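Phosphotriesterase, putative (Deinococcus radiodurans, PDB 4J35) probably hydrolyses lactones at a two-metal centre and is an engineered form of a weak promiscuous lactonase, built for organophosphate hydrolysis. Local coordinates at residues A13-A17 with G60-V64; G180-P184 with Y213-T217. The protein carries 7 engineered substitutions. One frame throughout, in Å; residues are numbered along the deposited sequence.

Interaction 1 of 2, residues A13-A17 with G60-V64; sequences AQLGA and GIQTV
Thr63 OG1 gives its proton to the carbonyl of Leu15, 2.6 Å from OG1 to Leu15 O, and comes in on a lone pair in the carbonyl plane with a C=O...OG1 angle of 121°. The hydroxyl gets there because it stands beside Thr63 N, opposite the carbonyl carbon (chi1 -52°). Gln62 CB also rests on Leu15 O, at 3.4 Å, so Gln62 and Thr63 both touch this loop carbonyl. Two residues on, Ala17 O takes the backbone N-H of Gln62 at 3.0 Å (Gln62 N to Ala17 O) and a weak second bond from Thr63 N. Beside that oxygen lies Ile61 CG2, while the methyl Ala17 CB packs 4.0 Å from Ile61 CD1. The loop 13-16 leads into strand 17-26, which lies parallel beside strand 61-66 in the TIM barrel; helix 42-58 lies between the two strands in sequence, making a beta-alpha-beta crossover. Gly60 ends that helix as the C-prime residue of a Schellman motif. A water extends the join: it accepts from Ala17 N and donates to Gly60 O, each at 2.9 Å from the water oxygen. Gly16 has positive phi, and a CB there would run into Gln62 OE1. Further out, Gln62 pairs through its backbone with Gln89, which places strand 89-91 on the other side of 61-66, Thr63 bonds to Leu19 through its backbone, and Ile61 turns back onto Leu56 of the helix.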
loop_
_atom_site.group_PDB
_atom_site.type_symbol
_atom_site.label_atom_id
_atom_site.label_comp_id
_atom_site.label_asym_id
_atom_site.label_seq_id
_atom_site.Cartn_x
_atom_site.Cartn_y
_atom_site.Cartn_z
ATOM N N ALA A 13 -10.441 -16.721 3.719
ATOM C CA ALA A 13 -11.440 -16.936 2.667
ATOM C C ALA A 13 -12.525 -15.859 2.640
ATOM O O ALA A 13 -13.288 -15.779 1.678
ATOM C CB ALA A 13 -12.072 -18.327 2.782
ATOM N N GLN A 14 -12.598 -15.038 3.688
ATOM C CA GLN A 14 -13.560 -13.927 3.737
ATOM C C GLN A 14 -13.004 -12.588 3.245
ATOM O O GLN A 14 -13.723 -11.589 3.264
ATOM C CB GLN A 14 -14.093 -13.720 5.163
ATOM C CG GLN A 14 -14.973 -14.817 5.641
ATOM C CD GLN A 14 -15.896 -15.297 4.547
ATOM O OE1 GLN A 14 -16.759 -14.551 4.053
ATOM N NE2 GLN A 14 -15.703 -16.549 4.134
ATOM N N LEU A 15 -11.751 -12.549 2.801
ATOM C CA LEU A 15 -11.194 -11.280 2.302
ATOM C C LEU A 15 -11.823 -10.885 0.969
ATOM O O LEU A 15 -12.088 -9.712 0.714
ATOM C CB LEU A 15 -9.671 -11.366 2.148
ATOM C CG LEU A 15 -8.854 -11.496 3.434
ATOM C CD1 LEU A 15 -7.343 -11.474 3.120
ATOM C CD2 LEU A 15 -9.209 -10.397 4.424
ATOM N N GLY A 16 -12.078 -11.879 0.130
ATOM C CA GLY A 16 -12.585 -11.639 -1.199
ATOM C C GLY A 16 -11.647 -10.825 -2.067
ATOM O O GLY A 16 -10.437 -10.754 -1.838
ATOM N N ALA A 17 -12.225 -10.215 -3.095
ATOM C CA ALA A 17 -11.472 -9.385 -4.012
ATOM C C ALA A 17 -10.917 -8.202 -3.195
ATOM O O ALA A 17 -11.662 -7.544 -2.462
ATOM C CB ALA A 17 -12.391 -8.897 -5.126
ATOM N N GLY A 60 -17.855 -5.781 -6.126
ATOM C CA GLY A 60 -17.370 -7.052 -5.611
ATOM C C GLY A 60 -16.133 -6.915 -4.709
ATOM O O GLY A 60 -15.672 -7.921 -4.164
ATOM N N ILE A 61 -15.591 -5.704 -4.560
ATOM C CA ILE A 61 -14.416 -5.487 -3.673
ATOM C C ILE A 61 -14.840 -5.569 -2.203
ATOM O O ILE A 61 -15.629 -4.762 -1.734
ATOM C CB ILE A 61 -13.716 -4.144 -3.893
ATOM C CG1 ILE A 61 -13.288 -3.948 -5.350
ATOM C CG2 ILE A 61 -12.465 -4.021 -2.934
ATOM C CD1 ILE A 61 -12.369 -4.961 -5.839
ATOM N N GLN A 62 -14.310 -6.536 -1.463
ATOM C CA GLN A 62 -14.694 -6.681 -0.061
ATOM C C GLN A 62 -13.648 -6.227 0.944
ATOM O O GLN A 62 -13.957 -6.116 2.140
ATOM C CB GLN A 62 -15.035 -8.130 0.236
ATOM C CG GLN A 62 -16.294 -8.589 -0.520
ATOM C CD GLN A 62 -16.513 -10.051 -0.374
ATOM O OE1 GLN A 62 -16.278 -10.811 -1.310
ATOM N NE2 GLN A 62 -16.949 -10.472 0.812
ATOM N N THR A 63 -12.422 -6.009 0.479
ATOM C CA THR A 63 -11.338 -5.570 1.363
ATOM C C THR A 63 -10.412 -4.593 0.684
ATOM O O THR A 63 -10.138 -4.706 -0.512
ATOM C CB THR A 63 -10.480 -6.791 1.769
ATOM O OG1 THR A 63 -11.332 -7.820 2.276
ATOM C CG2 THR A 63 -9.407 -6.421 2.807
ATOM N N VAL A 64 -9.950 -3.613 1.451
ATOM C CA VAL A 64 -8.916 -2.684 1.028
ATOM C C VAL A 64 -7.791 -2.709 2.081
ATOM O O VAL A 64 -8.063 -2.765 3.271
ATOM C CB VAL A 64 -9.450 -1.238 0.928
ATOM C CG1 VAL A 64 -8.321 -0.236 0.800
ATOM C CG2 VAL A 64 -10.389 -1.099 -0.238
HETATM O O HOH W 1 -15.104 -10.649 -3.538
#

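Interaction 2 of 2, residues G180-P184 with Y213-T217; sequences GQQGP and YHRET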
loop_
_atom_site.group_PDB
_atom_site.type_symbol
_atom_site.label_atom_id
_atom_site.label_comp_id
_atom_site.label_asym_id
_atom_site.label_seq_id
_atom_site.Cartn_x
_atom_site.Cartn_y
_atom_site.Cartn_z
ATOM N N GLY A 180 10.317 3.949 -9.422
ATOM C CA GLY A 180 10.620 2.717 -10.126
ATOM C C GLY A 180 12.022 2.184 -9.864
ATOM O O GLY A 180 12.610 1.567 -10.743
ATOM N N GLN A 181 12.553 2.420 -8.667
ATOM C CA GLN A 181 13.889 1.950 -8.307
ATOM C C GLN A 181 13.908 1.215 -6.981
ATOM O O GLN A 181 13.055 1.439 -6.134
ATOM C CB GLN A 181 14.840 3.137 -8.199
ATOM C CG GLN A 181 15.070 3.840 -9.503
ATOM C CD GLN A 181 15.998 3.061 -10.388
ATOM O OE1 GLN A 181 17.220 3.191 -10.287
ATOM N NE2 GLN A 181 15.432 2.222 -11.252
ATOM N N GLN A 182 14.918 0.359 -6.806
ATOM C CA GLN A 182 15.179 -0.358 -5.562
ATOM C C GLN A 182 14.270 -1.554 -5.283
ATOM O O GLN A 182 14.322 -2.113 -4.197
ATOM C CB GLN A 182 15.158 0.595 -4.353
ATOM C CG GLN A 182 16.074 1.783 -4.483
ATOM C CD GLN A 182 17.522 1.393 -4.767
ATOM O OE1 GLN A 182 18.049 0.421 -4.218
ATOM N NE2 GLN A 182 18.165 2.147 -5.645
ATOM N N GLY A 183 13.414 -1.950 -6.224
ATOM C CA GLY A 183 12.630 -3.154 -5.998
ATOM C C GLY A 183 13.465 -4.400 -5.692
ATOM O O GLY A 183 13.272 -5.084 -4.695
ATOM N N PRO A 184 14.419 -4.707 -6.559
ATOM C CA PRO A 184 15.227 -5.916 -6.311
ATOM C C PRO A 184 16.017 -5.848 -4.981
ATOM O O PRO A 184 16.200 -6.855 -4.257
ATOM C CB PRO A 184 16.175 -5.939 -7.511
ATOM C CG PRO A 184 15.435 -5.190 -8.584
ATOM C CD PRO A 184 14.771 -4.049 -7.825
ATOM N N TYR A 213 13.497 -5.703 -14.814
ATOM C CA TYR A 213 13.549 -5.172 -13.450
ATOM C C TYR A 213 12.552 -5.926 -12.575
ATOM O O TYR A 213 12.860 -6.302 -11.453
ATOM C CB TYR A 213 13.246 -3.679 -13.502
ATOM C CG TYR A 213 13.016 -2.978 -12.180
ATOM C CD1 TYR A 213 14.084 -2.563 -11.386
ATOM C CD2 TYR A 213 11.732 -2.698 -11.749
ATOM C CE1 TYR A 213 13.863 -1.895 -10.189
ATOM C CE2 TYR A 213 11.500 -2.021 -10.559
ATOM C CZ TYR A 213 12.565 -1.631 -9.783
ATOM O OH TYR A 213 12.312 -0.957 -8.608
ATOM N N HIS A 214 11.354 -6.167 -13.107
ATOM C CA HIS A 214 10.356 -6.976 -12.410
ATOM C C HIS A 214 10.807 -8.424 -12.222
ATOM O O HIS A 214 10.611 -9.025 -11.174
ATOM C CB HIS A 214 9.037 -6.957 -13.178
ATOM C CG HIS A 214 8.533 -5.580 -13.436
ATOM N ND1 HIS A 214 9.078 -4.766 -14.402
ATOM C CD2 HIS A 214 7.570 -4.849 -12.825
ATOM C CE1 HIS A 214 8.471 -3.593 -14.380
ATOM N NE2 HIS A 214 7.562 -3.616 -13.425
ATOM N N ARG A 215 11.346 -9.015 -13.271
ATOM C CA ARG A 215 11.743 -10.425 -13.193
ATOM C C ARG A 215 12.823 -10.604 -12.130
ATOM O O ARG A 215 12.823 -11.550 -11.342
ATOM C CB ARG A 215 12.240 -10.880 -14.548
ATOM C CG ARG A 215 11.093 -11.109 -15.531
ATOM C CD ARG A 215 11.549 -11.775 -16.784
ATOM N NE ARG A 215 12.135 -10.819 -17.697
ATOM C CZ ARG A 215 11.599 -10.436 -18.844
ATOM N NH1 ARG A 215 10.433 -10.922 -19.264
ATOM N NH2 ARG A 215 12.245 -9.529 -19.569
ATOM N N GLU A 216 13.726 -9.652 -12.078
ATOM C CA GLU A 216 14.749 -9.713 -11.046
ATOM C C GLU A 216 14.191 -9.664 -9.619
ATOM O O GLU A 216 14.658 -10.365 -8.739
ATOM C CB GLU A 216 15.747 -8.589 -11.218
ATOM C CG GLU A 216 16.888 -8.721 -10.269
ATOM C CD GLU A 216 17.919 -7.639 -10.450
ATOM O OE1 GLU A 216 17.772 -6.849 -11.404
ATOM O OE2 GLU A 216 18.872 -7.601 -9.634
ATOM N N THR A 217 13.197 -8.814 -9.375
ATOM C CA THR A 217 12.569 -8.774 -8.081
ATOM C C THR A 217 11.872 -10.083 -7.746
ATOM O O THR A 217 11.972 -10.575 -6.598
ATOM C CB THR A 217 11.495 -7.577 -8.041
ATOM O OG1 THR A 217 12.132 -6.378 -8.471
ATOM C CG2 THR A 217 10.997 -7.365 -6.648
#
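Gly180 O sits against the phenol end of Tyr213, 3.3 Å from Tyr213 CZ, in an oblique approach to the ring. Two amides hold this carbonyl: Gln181 folds its side chain back so that NE2 donates to Gly180 O at 2.9 Å, from above the carbonyl plane, and Asn208 ND2 adds another bond. The backbone of Gln181 then passes the hydroxyl, its C atom 3.1 Å from Tyr213 OH. Gln182, at the N-cap position, brings its N to the edge of the ring but sends its side chain off to Arg148 O. Gly183 makes the polar link: its N-H, in the first turn of helix 183-192 where no carbonyl of that helix is available to it, bonds to Tyr213 OH at 2.8 Å from Gly183 N (N-H...O 150°). Tyr213 CG lies anti to the backbone N (chi1 170°), which carries the ring from its helix across to Gly183 and Pro184. A CB on Gly183 would collide with that same hydroxyl oxygen. A phenylalanine in place of Tyr213 would probably leave Gly183 N without its acceptor. Pro184 closes the contact, with CD tight against Tyr213 CE1 at 3.3 Å and its ring crossing the tyrosine side chain at about a right angle. Pro184 CG lies 3.5 Å from Thr217 OG1, and CB lies against the extended chain of Glu216. Thr217 OG1 donates to Tyr213 O one turn back, on the opposite face of that carbonyl from Thr217 N. Helices 183-192 and 211-218 follow barrel strands 173-174 and 200-202, so the contact joins the outer layer of two successive beta-alpha units of the TIM barrel, with metal ligands His176 and His204 in the intervening loops.

How the interactions relate
Interaction 1 and interaction 2 sit in different parts of the same barrel, their centres about 28 Å apart and their nearest atoms about 21 Å apart, and they share no helix or strand. Interaction 1 ties a loop and the strand it leads into to the neighbouring strand and is partly buried, with a water in the joint; its grip is mainly backbone carbonyls taking N-H and hydroxyl donors. Interaction 2 is the more buried and belongs to the helical layer: one phenol acceptor at a helix start, then close packing of a proline on an aromatic ring. It also lies nearer the metal ligands, about 6 Å from Gly180 to the side chain of His204, against about 11 Å between the side chains of Thr63 and His21.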